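Local coordinates for protein macrolide 2'-phosphotransferase MphH (Brachybacterium faecium, PDB 5UXD) that probably transfers a phosphate group from a nucleotide to the 2'-hydroxyl of macrolide antibiotics, and is seen here with azithromycin bound, at residues S127-L132 against Q246-G251; I145-P150 against A220-P225; C187-S192 against A260-E265; V193-E198 against A226-F231. All blocks are in the same frame, centred on the assembly; numbering follows the deposited sequence. Where two conformers were deposited one is given.

Contact 1: S127-L132 against Q246-G251; sequences SVVAQL and QAYAEG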
# COMPACT_ATOMS: atom_id res chain seq x y z
N SER A 127 -2.54 14.89 -7.36
CA SER A 127 -1.22 15.38 -7.77
C SER A 127 -0.14 14.34 -7.50
O SER A 127 0.73 14.10 -8.36
CB SER A 127 -0.90 16.69 -7.04
OG SER A 127 -1.73 17.75 -7.48
N VAL A 128 -0.16 13.72 -6.32
CA VAL A 128 0.87 12.72 -6.03
C VAL A 128 0.74 11.53 -6.98
O VAL A 128 1.73 11.04 -7.53
CB VAL A 128 0.80 12.28 -4.55
CG1 VAL A 128 1.64 11.02 -4.32
CG2 VAL A 128 1.28 13.40 -3.65
N VAL A 129 -0.49 11.10 -7.26
CA VAL A 129 -0.67 9.90 -8.07
C VAL A 129 -0.23 10.17 -9.51
O VAL A 129 0.40 9.31 -10.15
CB VAL A 129 -2.13 9.40 -7.97
CG1 VAL A 129 -2.37 8.22 -8.89
CG2 VAL A 129 -2.44 9.01 -6.52
N ALA A 130 -0.48 11.38 -10.01
CA ALA A 130 -0.01 11.71 -11.36
C ALA A 130 1.51 11.69 -11.44
O ALA A 130 2.08 11.23 -12.44
CB ALA A 130 -0.56 13.07 -11.80
N GLN A 131 2.19 12.19 -10.40
CA GLN A 131 3.65 12.15 -10.37
C GLN A 131 4.15 10.72 -10.30
O GLN A 131 5.11 10.36 -11.00
CB GLN A 131 4.19 12.96 -9.18
CG GLN A 131 4.88 14.25 -9.57
CD GLN A 131 5.95 14.69 -8.56
OE1 GLN A 131 5.82 14.46 -7.36
NE2 GLN A 131 7.00 15.33 -9.06
N LEU A 132 3.53 9.89 -9.46
CA LEU A 132 3.92 8.48 -9.39
C LEU A 132 3.70 7.79 -10.73
O LEU A 132 4.55 7.03 -11.20
CB LEU A 132 3.13 7.78 -8.28
CG LEU A 132 3.40 6.28 -8.17
CD1 LEU A 132 4.82 6.01 -7.72
CD2 LEU A 132 2.40 5.58 -7.27
N GLN A 246 -9.48 15.66 -11.56
CA GLN A 246 -9.02 16.86 -12.25
C GLN A 246 -7.55 17.14 -11.95
O GLN A 246 -6.76 17.42 -12.86
CB GLN A 246 -9.89 18.06 -11.84
CG GLN A 246 -9.32 19.41 -12.24
CD GLN A 246 -9.58 19.70 -13.71
OE1 GLN A 246 -10.49 19.14 -14.30
NE2 GLN A 246 -8.77 20.59 -14.29
N ALA A 247 -7.16 17.04 -10.67
CA ALA A 247 -5.75 17.19 -10.31
C ALA A 247 -4.90 16.09 -10.94
O ALA A 247 -3.78 16.35 -11.39
CB ALA A 247 -5.61 17.20 -8.78
N TYR A 248 -5.43 14.87 -11.02
CA TYR A 248 -4.71 13.78 -11.69
C TYR A 248 -4.42 14.13 -13.15
O TYR A 248 -3.29 13.98 -13.64
CB TYR A 248 -5.53 12.50 -11.59
CG TYR A 248 -4.90 11.25 -12.15
CD1 TYR A 248 -3.66 10.81 -11.70
CD2 TYR A 248 -5.56 10.50 -13.12
CE1 TYR A 248 -3.08 9.65 -12.22
CE2 TYR A 248 -5.00 9.35 -13.63
CZ TYR A 248 -3.76 8.93 -13.18
OH TYR A 248 -3.21 7.78 -13.69
N ALA A 249 -5.45 14.57 -13.88
CA ALA A 249 -5.25 14.92 -15.29
C ALA A 249 -4.34 16.14 -15.42
O ALA A 249 -3.50 16.21 -16.33
CB ALA A 249 -6.60 15.17 -15.96
N GLU A 250 -4.48 17.11 -14.52
CA GLU A 250 -3.60 18.27 -14.55
C GLU A 250 -2.13 17.87 -14.41
O GLU A 250 -1.25 18.53 -14.97
CB GLU A 250 -4.00 19.26 -13.46
CG GLU A 250 -5.26 20.06 -13.81
CD GLU A 250 -5.78 20.92 -12.66
OE1 GLU A 250 -5.19 20.88 -11.56
OE2 GLU A 250 -6.78 21.63 -12.87
N GLY A 251 -1.85 16.78 -13.71
CA GLY A 251 -0.49 16.28 -13.58
C GLY A 251 -0.01 15.35 -14.67
O GLY A 251 1.10 14.82 -14.58
O HOH W 1 -2.21 18.21 -10.22
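Val129 and Tyr248 meet at a slant, one valine methyl coming obliquely to the phenol ring: CG1 of Val129 lies 3.7 Å from CE1 of Tyr248. Tyr248 reaches across because its CG is anti to the backbone N (chi1 -177°). The same ring offers its edge to the other helix, and the backbone N of Ala130 lies near the ring plane, 3.6 Å from Tyr248 CD1. The Ala130 methyl packs between the ring and the end of helix 238-250, with its CB 3.4 Å from Tyr248 O and 3.7 Å from the CA of Gly251, the first residue beyond that helix. These residues join helix 119-133 to helix 238-250 in the helical lobe of this kinase-like fold; the axes of the two segments approach to 7.6 Å and cross at -35°, close enough for alanine and glycine to meet. Beyond the hydrophobic part, the Tyr248 hydroxyl bonds to ND1 of His133, one residue past the first segment. At the exposed margin, Ala247 CB sits 4.1 Å from Ser127 OG, and a water hydrogen-bonded to that OG donates to Ala247 O (2.7 Å); Ser127 OG also bonds to the carbonyl of Arg123.

Contact 2: I145-P150 against A220-P225; sequences IEVRSP and AAVGDP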
# COMPACT_ATOMS: atom_id res chain seq x y z
N ILE A 145 9.72 -5.50 -9.30
CA ILE A 145 8.29 -5.55 -9.07
C ILE A 145 7.58 -6.23 -10.24
O ILE A 145 8.10 -6.32 -11.36
CB ILE A 145 7.73 -4.13 -8.84
CG1 ILE A 145 7.95 -3.27 -10.08
CG2 ILE A 145 8.37 -3.50 -7.62
CD1 ILE A 145 7.29 -1.88 -9.99
N GLU A 146 6.38 -6.72 -9.96
CA GLU A 146 5.53 -7.31 -10.99
C GLU A 146 5.16 -6.27 -12.03
O GLU A 146 5.02 -5.08 -11.73
CB GLU A 146 4.26 -7.88 -10.37
CG GLU A 146 4.45 -9.22 -9.66
CD GLU A 146 4.80 -10.35 -10.60
OE1 GLU A 146 3.91 -11.21 -10.85
OE2 GLU A 146 5.95 -10.41 -11.08
N VAL A 147 5.03 -6.72 -13.28
CA VAL A 147 4.65 -5.86 -14.39
C VAL A 147 3.52 -6.54 -15.16
O VAL A 147 3.67 -7.70 -15.57
CB VAL A 147 5.85 -5.61 -15.33
CG1 VAL A 147 5.43 -4.80 -16.55
CG2 VAL A 147 7.00 -4.93 -14.58
N ARG A 148 2.40 -5.83 -15.33
CA ARG A 148 1.27 -6.33 -16.10
C ARG A 148 0.87 -5.29 -17.14
O ARG A 148 0.58 -4.14 -16.78
CB ARG A 148 0.08 -6.66 -15.19
CG ARG A 148 0.26 -7.90 -14.32
CD ARG A 148 -0.94 -8.13 -13.39
NE ARG A 148 -0.73 -9.28 -12.52
CZ ARG A 148 -1.51 -9.59 -11.48
NH1 ARG A 148 -2.57 -8.84 -11.19
NH2 ARG A 148 -1.24 -10.65 -10.74
N SER A 149 0.85 -5.68 -18.41
CA SER A 149 0.27 -5.02 -19.58
C SER A 149 -1.18 -4.69 -19.26
O SER A 149 -1.71 -5.19 -18.27
CB SER A 149 0.36 -5.94 -20.79
OG SER A 149 -0.52 -7.05 -20.62
N PRO A 150 -1.88 -3.81 -19.99
CA PRO A 150 -3.35 -3.77 -19.83
C PRO A 150 -4.01 -5.13 -20.07
O PRO A 150 -4.93 -5.50 -19.33
CB PRO A 150 -3.78 -2.72 -20.85
CG PRO A 150 -2.61 -1.79 -20.93
CD PRO A 150 -1.39 -2.66 -20.77
N ALA A 220 3.84 -2.31 -4.60
CA ALA A 220 4.01 -1.60 -5.86
C ALA A 220 4.17 -2.58 -7.02
O ALA A 220 4.73 -3.66 -6.86
CB ALA A 220 5.22 -0.67 -5.80
N ALA A 221 3.67 -2.16 -8.18
CA ALA A 221 3.65 -2.98 -9.39
C ALA A 221 3.33 -2.08 -10.57
O ALA A 221 2.64 -1.07 -10.42
CB ALA A 221 2.60 -4.10 -9.27
N VAL A 222 3.83 -2.45 -11.75
CA VAL A 222 3.34 -1.78 -12.95
C VAL A 222 2.04 -2.46 -13.38
O VAL A 222 1.97 -3.69 -13.51
CB VAL A 222 4.39 -1.79 -14.07
CG1 VAL A 222 3.76 -1.31 -15.40
CG2 VAL A 222 5.57 -0.91 -13.69
N GLY A 223 1.01 -1.64 -13.59
CA GLY A 223 -0.30 -2.18 -13.89
C GLY A 223 -1.40 -1.13 -13.87
O GLY A 223 -1.21 -0.01 -14.34
N ASP A 224 -2.55 -1.50 -13.32
CA ASP A 224 -3.79 -0.72 -13.46
C ASP A 224 -3.71 0.62 -12.74
O ASP A 224 -3.61 0.63 -11.50
CB ASP A 224 -4.95 -1.58 -12.93
CG ASP A 224 -6.34 -0.95 -13.13
OD1 ASP A 224 -6.46 0.23 -13.52
OD2 ASP A 224 -7.33 -1.66 -12.85
N PRO A 225 -3.77 1.75 -13.45
CA PRO A 225 -3.74 3.06 -12.76
C PRO A 225 -4.85 3.26 -11.74
O PRO A 225 -4.68 4.03 -10.78
CB PRO A 225 -3.89 4.06 -13.93
CG PRO A 225 -3.37 3.31 -15.14
CD PRO A 225 -3.77 1.88 -14.92
O HOH W 2 5.02 -6.35 -7.46
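Two backbone hydrogen bonds tie Val222 to the residues flanking Val147. Val222 N donates to Glu146 O (2.9 Å, 150° at the hydrogen), and Arg148 N donates to Val222 O (2.8 Å). One residue thus uses both its N-H and its carbonyl on two residues of 145-150, the signature of a parallel bridge, and the segments run only 17° apart. A CA-H...O approach from Val147 CA to Val222 O (3.6 Å) lies between these two bonds. The bridge is a single one, and the 220-225 segment turns a corner at Val222. Ala221 and Gly223, the residues on either side of it, make their backbone bonds instead to Thr195 and Val193 of strand 193-195. Residues 220-225 are therefore held between 145-150 and that strand, where the family's Gly-Asp-Pro sequence (Gly223 to Pro225) follows the metal-binding region of Asp216.

Water extends the polar pairing at one end, accepting from Glu146 N and donating to Ala220 O.

Apolar contacts form a separate group. Val147 and Val222 lie alongside each other with their branches pointing the same way, CG1 to CG1 at 4.0 Å. Ile145 carries its CG1 wedged between its own N and carbonyl carbon (chi1 62°), which brings CD1 over the backbone of 220-225, 3.8 Å from Ala221 CA, with Val222 CG2 a little farther off. Leu194 and Val64, the latter on helix 59-72, also pack against Ile145. Arg148, in contrast, contributes mainly its backbone, while its extended side chain leads away to lie against Val153 and Ala156 of helix 150-167.

Contact 3: C187-S192 against A260-E265; sequences CWPGHS and ARHCTE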
# COMPACT_ATOMS: atom_id res chain seq x y z
N CYS A 187 -14.83 -0.52 -18.37
CA CYS A 187 -14.17 -0.38 -17.07
C CYS A 187 -12.65 -0.40 -17.17
O CYS A 187 -11.98 0.13 -16.28
CB CYS A 187 -14.58 -1.52 -16.13
SG CYS A 187 -16.15 -1.30 -15.29
N TRP A 188 -12.10 -1.02 -18.20
CA TRP A 188 -10.74 -1.52 -18.03
C TRP A 188 -9.70 -0.58 -18.63
O TRP A 188 -9.96 0.07 -19.65
CB TRP A 188 -10.62 -2.93 -18.63
CG TRP A 188 -11.41 -3.86 -17.81
CD1 TRP A 188 -12.75 -4.16 -17.96
CD2 TRP A 188 -10.97 -4.56 -16.66
NE1 TRP A 188 -13.15 -5.02 -16.97
CE2 TRP A 188 -12.08 -5.28 -16.16
CE3 TRP A 188 -9.74 -4.66 -16.00
CZ2 TRP A 188 -11.99 -6.10 -15.02
CZ3 TRP A 188 -9.65 -5.47 -14.87
CH2 TRP A 188 -10.77 -6.19 -14.40
N PRO A 189 -8.52 -0.54 -18.02
CA PRO A 189 -7.49 0.41 -18.47
C PRO A 189 -6.90 0.03 -19.81
O PRO A 189 -6.80 -1.15 -20.17
CB PRO A 189 -6.42 0.33 -17.37
CG PRO A 189 -6.61 -1.06 -16.77
CD PRO A 189 -8.10 -1.28 -16.81
N GLY A 190 -6.46 1.05 -20.54
CA GLY A 190 -5.75 0.91 -21.80
C GLY A 190 -4.28 1.21 -21.72
O GLY A 190 -3.60 1.22 -22.76
N HIS A 191 -3.75 1.48 -20.52
CA HIS A 191 -2.32 1.70 -20.32
C HIS A 191 -2.01 1.31 -18.89
O HIS A 191 -2.88 1.34 -18.01
CB HIS A 191 -1.90 3.15 -20.61
CG HIS A 191 -2.41 4.15 -19.61
ND1 HIS A 191 -3.75 4.45 -19.45
CD2 HIS A 191 -1.75 4.94 -18.72
CE1 HIS A 191 -3.89 5.37 -18.51
NE2 HIS A 191 -2.70 5.69 -18.05
N SER A 192 -0.76 0.90 -18.68
CA SER A 192 -0.15 0.47 -17.42
C SER A 192 0.82 1.53 -16.92
O SER A 192 1.49 2.21 -17.70
CB SER A 192 0.58 -0.86 -17.59
OG SER A 192 -0.29 -1.87 -18.07
N ALA A 260 -14.36 5.49 -12.58
CA ALA A 260 -14.98 5.46 -11.26
C ALA A 260 -15.81 4.19 -11.09
O ALA A 260 -15.76 3.55 -10.03
CB ALA A 260 -15.84 6.72 -11.04
N ARG A 261 -16.51 3.79 -12.15
CA ARG A 261 -17.26 2.53 -12.13
C ARG A 261 -16.34 1.36 -11.82
O ARG A 261 -16.61 0.56 -10.91
CB ARG A 261 -17.96 2.34 -13.49
CG ARG A 261 -18.61 0.98 -13.73
CD ARG A 261 -18.96 0.80 -15.22
NE ARG A 261 -19.74 1.92 -15.74
CZ ARG A 261 -19.71 2.36 -17.00
NH1 ARG A 261 -18.93 1.77 -17.90
NH2 ARG A 261 -20.46 3.39 -17.35
N HIS A 262 -15.24 1.26 -12.57
CA HIS A 262 -14.20 0.25 -12.37
C HIS A 262 -13.72 0.20 -10.91
O HIS A 262 -13.59 -0.88 -10.33
CB HIS A 262 -13.04 0.57 -13.32
CG HIS A 262 -11.91 -0.42 -13.29
ND1 HIS A 262 -12.09 -1.77 -13.50
CD2 HIS A 262 -10.57 -0.24 -13.13
CE1 HIS A 262 -10.91 -2.38 -13.44
NE2 HIS A 262 -9.98 -1.47 -13.22
N CYS A 263 -13.47 1.37 -10.31
CA CYS A 263 -12.95 1.41 -8.94
C CYS A 263 -13.89 0.72 -7.95
O CYS A 263 -13.46 -0.06 -7.11
CB CYS A 263 -12.72 2.87 -8.49
SG CYS A 263 -11.31 3.70 -9.22
N THR A 264 -15.19 1.03 -8.04
CA THR A 264 -16.15 0.45 -7.10
C THR A 264 -16.32 -1.05 -7.35
O THR A 264 -16.44 -1.83 -6.39
CB THR A 264 -17.49 1.18 -7.20
OG1 THR A 264 -17.41 2.39 -6.43
CG2 THR A 264 -18.65 0.33 -6.64
N GLU A 265 -16.35 -1.48 -8.61
CA GLU A 265 -16.44 -2.91 -8.89
C GLU A 265 -15.21 -3.63 -8.36
O GLU A 265 -15.31 -4.71 -7.77
CB GLU A 265 -16.59 -3.16 -10.39
CG GLU A 265 -17.92 -2.67 -10.95
CD GLU A 265 -19.07 -3.03 -10.04
OE1 GLU A 265 -19.48 -4.22 -10.03
OE2 GLU A 265 -19.56 -2.13 -9.33
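His262 projects from helix 259-268 into the loop at Cys187, its CG anti to the backbone N (chi1 -177°). Its CB lies 3.2 Å from Cys187 O. The next atom, CG, is closer still at 3.0 Å, and the carbonyl oxygen stands over one ring face, displaced toward the rim; this is tight, and the oxygen also accepts a hydrogen bond from Trp256 NE1. Along one side of the ring, ND1 passes 3.6 Å from Cys187 CB and bonds to NE1 of Trp181. CE1 points at Trp188, 3.6 Å from its CE3, and lies over the face of the indole. The pair is an edge-to-face stack, with His262 giving the edge, centroids 4.7 Å apart and planes at 60°. On the remaining side, NE2 comes 4.1 Å from Pro189 CD and bonds to OD2 of Asp224. Since the Trp181 indole N-H can only donate, ND1 is probably the acceptor and NE2 the protonated nitrogen. Both ring nitrogens are thus satisfied, which fixes the rotation of the ring.

Next to it, Cys187 SG rests on the aliphatic part of Arg261, 3.5 Å from CD, while the guanidinium goes on to a salt bridge with Asp184. The contact thereby fastens the connection between helix 172-183 and strand 193-195 onto helix 259-268 and, through Asp224, onto the Gly-Asp-Pro sequence of the phosphotransferase helical lobe.

Contact 4: V193-E198 against A226-F231; sequences VLTHGE and AKDLMF. With ZIT (azithromycin), chain C.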
# COMPACT_ATOMS: atom_id res chain seq x y z
N VAL A 193 0.88 1.71 -15.60
CA VAL A 193 1.74 2.69 -14.95
C VAL A 193 2.35 2.04 -13.71
O VAL A 193 1.88 1.01 -13.24
CB VAL A 193 0.98 3.97 -14.53
CG1 VAL A 193 0.43 4.72 -15.76
CG2 VAL A 193 -0.15 3.60 -13.57
N LEU A 194 3.38 2.68 -13.17
CA LEU A 194 3.86 2.31 -11.84
C LEU A 194 2.81 2.69 -10.81
O LEU A 194 2.35 3.84 -10.79
CB LEU A 194 5.18 3.01 -11.53
CG LEU A 194 5.69 2.91 -10.08
CD1 LEU A 194 5.92 1.45 -9.69
CD2 LEU A 194 6.96 3.72 -9.88
N THR A 195 2.40 1.73 -9.99
CA THR A 195 1.39 1.99 -8.98
C THR A 195 1.91 1.65 -7.59
O THR A 195 2.82 0.83 -7.42
CB THR A 195 0.09 1.19 -9.23
OG1 THR A 195 0.34 -0.21 -9.06
CG2 THR A 195 -0.46 1.45 -10.64
N HIS A 196 1.31 2.31 -6.59
CA HIS A 196 1.56 1.97 -5.19
C HIS A 196 0.83 0.69 -4.76
O HIS A 196 1.43 -0.20 -4.16
CB HIS A 196 1.15 3.14 -4.30
CG HIS A 196 1.37 2.89 -2.83
ND1 HIS A 196 0.52 2.12 -2.08
CD2 HIS A 196 2.34 3.31 -1.99
CE1 HIS A 196 0.95 2.07 -0.83
NE2 HIS A 196 2.06 2.79 -0.75
N GLY A 197 -0.49 0.62 -5.01
CA GLY A 197 -1.27 -0.59 -4.78
C GLY A 197 -2.14 -0.58 -3.54
O GLY A 197 -3.05 -1.42 -3.43
N GLU A 198 -1.88 0.31 -2.59
CA GLU A 198 -2.63 0.34 -1.35
C GLU A 198 -2.65 1.78 -0.84
O GLU A 198 -2.34 2.07 0.32
CB GLU A 198 -2.04 -0.63 -0.32
CG GLU A 198 -3.07 -1.60 0.24
CD GLU A 198 -2.44 -2.74 1.02
OE1 GLU A 198 -2.33 -3.85 0.46
OE2 GLU A 198 -2.06 -2.51 2.18
N ALA A 226 -6.00 2.59 -11.92
CA ALA A 226 -7.13 2.80 -11.01
C ALA A 226 -6.83 2.33 -9.59
O ALA A 226 -7.46 2.81 -8.64
CB ALA A 226 -8.36 2.06 -11.54
N LYS A 227 -5.92 1.37 -9.44
CA LYS A 227 -5.62 0.85 -8.11
C LYS A 227 -5.31 1.96 -7.12
O LYS A 227 -5.64 1.86 -5.93
CB LYS A 227 -4.45 -0.12 -8.18
CG LYS A 227 -4.71 -1.36 -8.97
CD LYS A 227 -3.46 -2.24 -9.00
CE LYS A 227 -3.12 -2.75 -7.60
NZ LYS A 227 -2.02 -3.77 -7.65
N ASP A 228 -4.68 3.04 -7.59
CA ASP A 228 -4.22 4.10 -6.70
C ASP A 228 -5.27 5.18 -6.48
O ASP A 228 -5.07 6.06 -5.64
CB ASP A 228 -2.93 4.74 -7.23
CG ASP A 228 -1.72 3.83 -7.04
OD1 ASP A 228 -1.80 2.94 -6.19
OD2 ASP A 228 -0.69 4.01 -7.75
N LEU A 229 -6.37 5.14 -7.23
CA LEU A 229 -7.47 6.06 -7.04
C LEU A 229 -8.69 5.39 -6.42
O LEU A 229 -9.57 6.09 -5.93
CB LEU A 229 -7.89 6.68 -8.39
CG LEU A 229 -6.78 7.51 -9.04
CD1 LEU A 229 -7.11 7.78 -10.53
CD2 LEU A 229 -6.61 8.81 -8.29
N MET A 230 -8.69 4.07 -6.48
CA MET A 230 -9.91 3.36 -5.94
C MET A 230 -10.35 3.54 -4.45
O MET A 230 -11.55 3.72 -4.04
CB MET A 230 -9.78 1.87 -6.20
CG MET A 230 -8.69 1.21 -5.40
SD MET A 230 -8.63 -0.55 -5.74
CE MET A 230 -10.34 -0.97 -5.54
N PHE A 231 -9.35 3.69 -3.58
CA PHE A 231 -9.73 3.88 -2.18
C PHE A 231 -10.37 5.24 -1.96
O PHE A 231 -11.33 5.37 -1.19
CB PHE A 231 -8.52 3.65 -1.26
CG PHE A 231 -7.91 2.26 -1.40
CD1 PHE A 231 -8.57 1.15 -0.93
CD2 PHE A 231 -6.70 2.08 -2.08
CE1 PHE A 231 -8.03 -0.13 -1.09
CE2 PHE A 231 -6.16 0.80 -2.24
CZ PHE A 231 -6.83 -0.30 -1.74
C1 ZIT C . -8.77 -2.31 3.22
C2 ZIT C . -7.46 -3.01 2.71
C3 ZIT C . -7.67 -4.48 2.94
C4 ZIT C . -6.99 -4.79 4.29
C5 ZIT C . -7.08 -6.27 4.67
C6 ZIT C . -8.04 -6.42 5.82
C7 ZIT C . -7.35 -6.09 7.16
C8 ZIT C . -8.38 -6.26 8.33
C9 ZIT C . -8.82 -4.87 8.89
N10 ZIT C . -9.93 -4.25 7.99
C11 ZIT C . -9.93 -2.80 7.97
C12 ZIT C . -10.28 -2.32 6.55
C13 ZIT C . -9.98 -0.85 6.24
C14 ZIT C . -9.87 -0.67 4.73
C15 ZIT C . -9.91 0.80 4.38
C16 ZIT C . -9.57 1.01 2.87
C17 ZIT C . -7.15 -2.58 1.31
C18 ZIT C . -5.57 -4.29 4.24
C19 ZIT C . -8.59 -7.85 5.83
C20 ZIT C . -7.80 -7.07 9.39
C21 ZIT C . -11.24 -4.82 8.36
C22 ZIT C . -10.89 -2.23 8.99
C23 ZIT C . -8.67 -0.38 6.88
O1 ZIT C . -9.85 -2.68 2.81
O6 ZIT C . -9.13 -5.52 5.66
O12 ZIT C . -11.64 -2.55 6.27
O13 ZIT C . -11.07 -0.04 6.73
O14 ZIT C . -8.63 -1.21 4.24
C1A ZIT C . -5.19 -7.67 4.16
C2A ZIT C . -3.75 -7.94 4.53
C3A ZIT C . -3.11 -8.76 3.46
C4A ZIT C . -3.88 -9.99 3.22
C5A ZIT C . -5.39 -9.78 3.08
C6A ZIT C . -6.14 -11.05 3.13
C7A ZIT C . -1.65 -9.91 5.01
C8A ZIT C . -0.96 -9.69 2.75
O1A ZIT C . -5.80 -6.77 5.06
O2A ZIT C . -3.02 -6.73 4.72
N3A ZIT C . -1.70 -9.06 3.85
O5A ZIT C . -5.96 -8.92 4.13
C1B ZIT C . -8.19 -5.66 0.90
C2B ZIT C . -7.56 -5.81 -0.46
C3B ZIT C . -6.84 -7.10 -0.64
C4B ZIT C . -7.72 -8.24 -0.28
C5B ZIT C . -8.23 -8.09 1.12
C6B ZIT C . -9.07 -9.29 1.43
C7B ZIT C . -6.38 -7.21 -2.15
C8B ZIT C . -4.51 -6.60 -0.23
O1B ZIT C . -7.20 -5.33 1.86
O3B ZIT C . -5.71 -7.15 0.25
O4B ZIT C . -6.94 -9.45 -0.29
O5B ZIT C . -8.99 -6.85 1.34
O HOH W 3 0.11 -2.28 -7.13
O HOH W 4 -5.28 -1.17 -4.78
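The His-Gly-Glu sequence at 196-198, which probably corresponds to the catalytic loop of the phosphotransferase family, is met by the carboxylate of Asp228. OD2 accepts from His196 N (2.9 Å, 159° at the hydrogen) and OD1 from Gly197 N (2.9 Å, 176°), each through its syn lone pair, so the two oxygens span consecutive amides. An aspartate of the kinase fold holds the catalytic loop by its backbone in a similar way. The carboxylate also packs on Thr195, whose CB is 3.3 Å from OD2, and His133 NE2 bonds to the same oxygen. Within the loop, Glu198 N bonds to His196 ND1 nearly in the ring plane (3.0 Å), a turn completed by the positive phi of Gly197 (103°), and His196 NE2 bonds to Leu215 O. Thr195 OG1 donates to Ala221 O and accepts from a water that takes a bond from Lys227 NZ; a second water donates to Gly197 O. Phe231 lines the azithromycin pocket, its CE2 3.7 Å from Glu198 CA and its CE1 3.5 Å from C17 of azithromycin. Two oxygens gripping adjacent amides probably help to position Glu198 beside the macrolide and His203, which binds magnesium in another structure of this protein.

Along the chain the segments run 127-132, 145-150, 187-192, 193-198, 220-225, 226-231, 246-251 and 260-265. Contacts 2 and 4 are therefore nested within the loop closed by contact 1, and contact 4 also within that of contact 3, while contacts 1 and 3, 2 and 3, and 2 and 4 alternate. Contact 4 lies nearest the chain centre, about 8 Å away, and its centre is about 10, 11 and 12 Å from those of contacts 2, 3 and 1. Strand 193-195 links it to contact 2, helices 230-235 and 259-268 pack it on contact 3, and His133 bridges Tyr248 of contact 1 to Asp228. Contact 4, which carries the azithromycin-pocket residues Glu198 and Phe231, thus touches all three others.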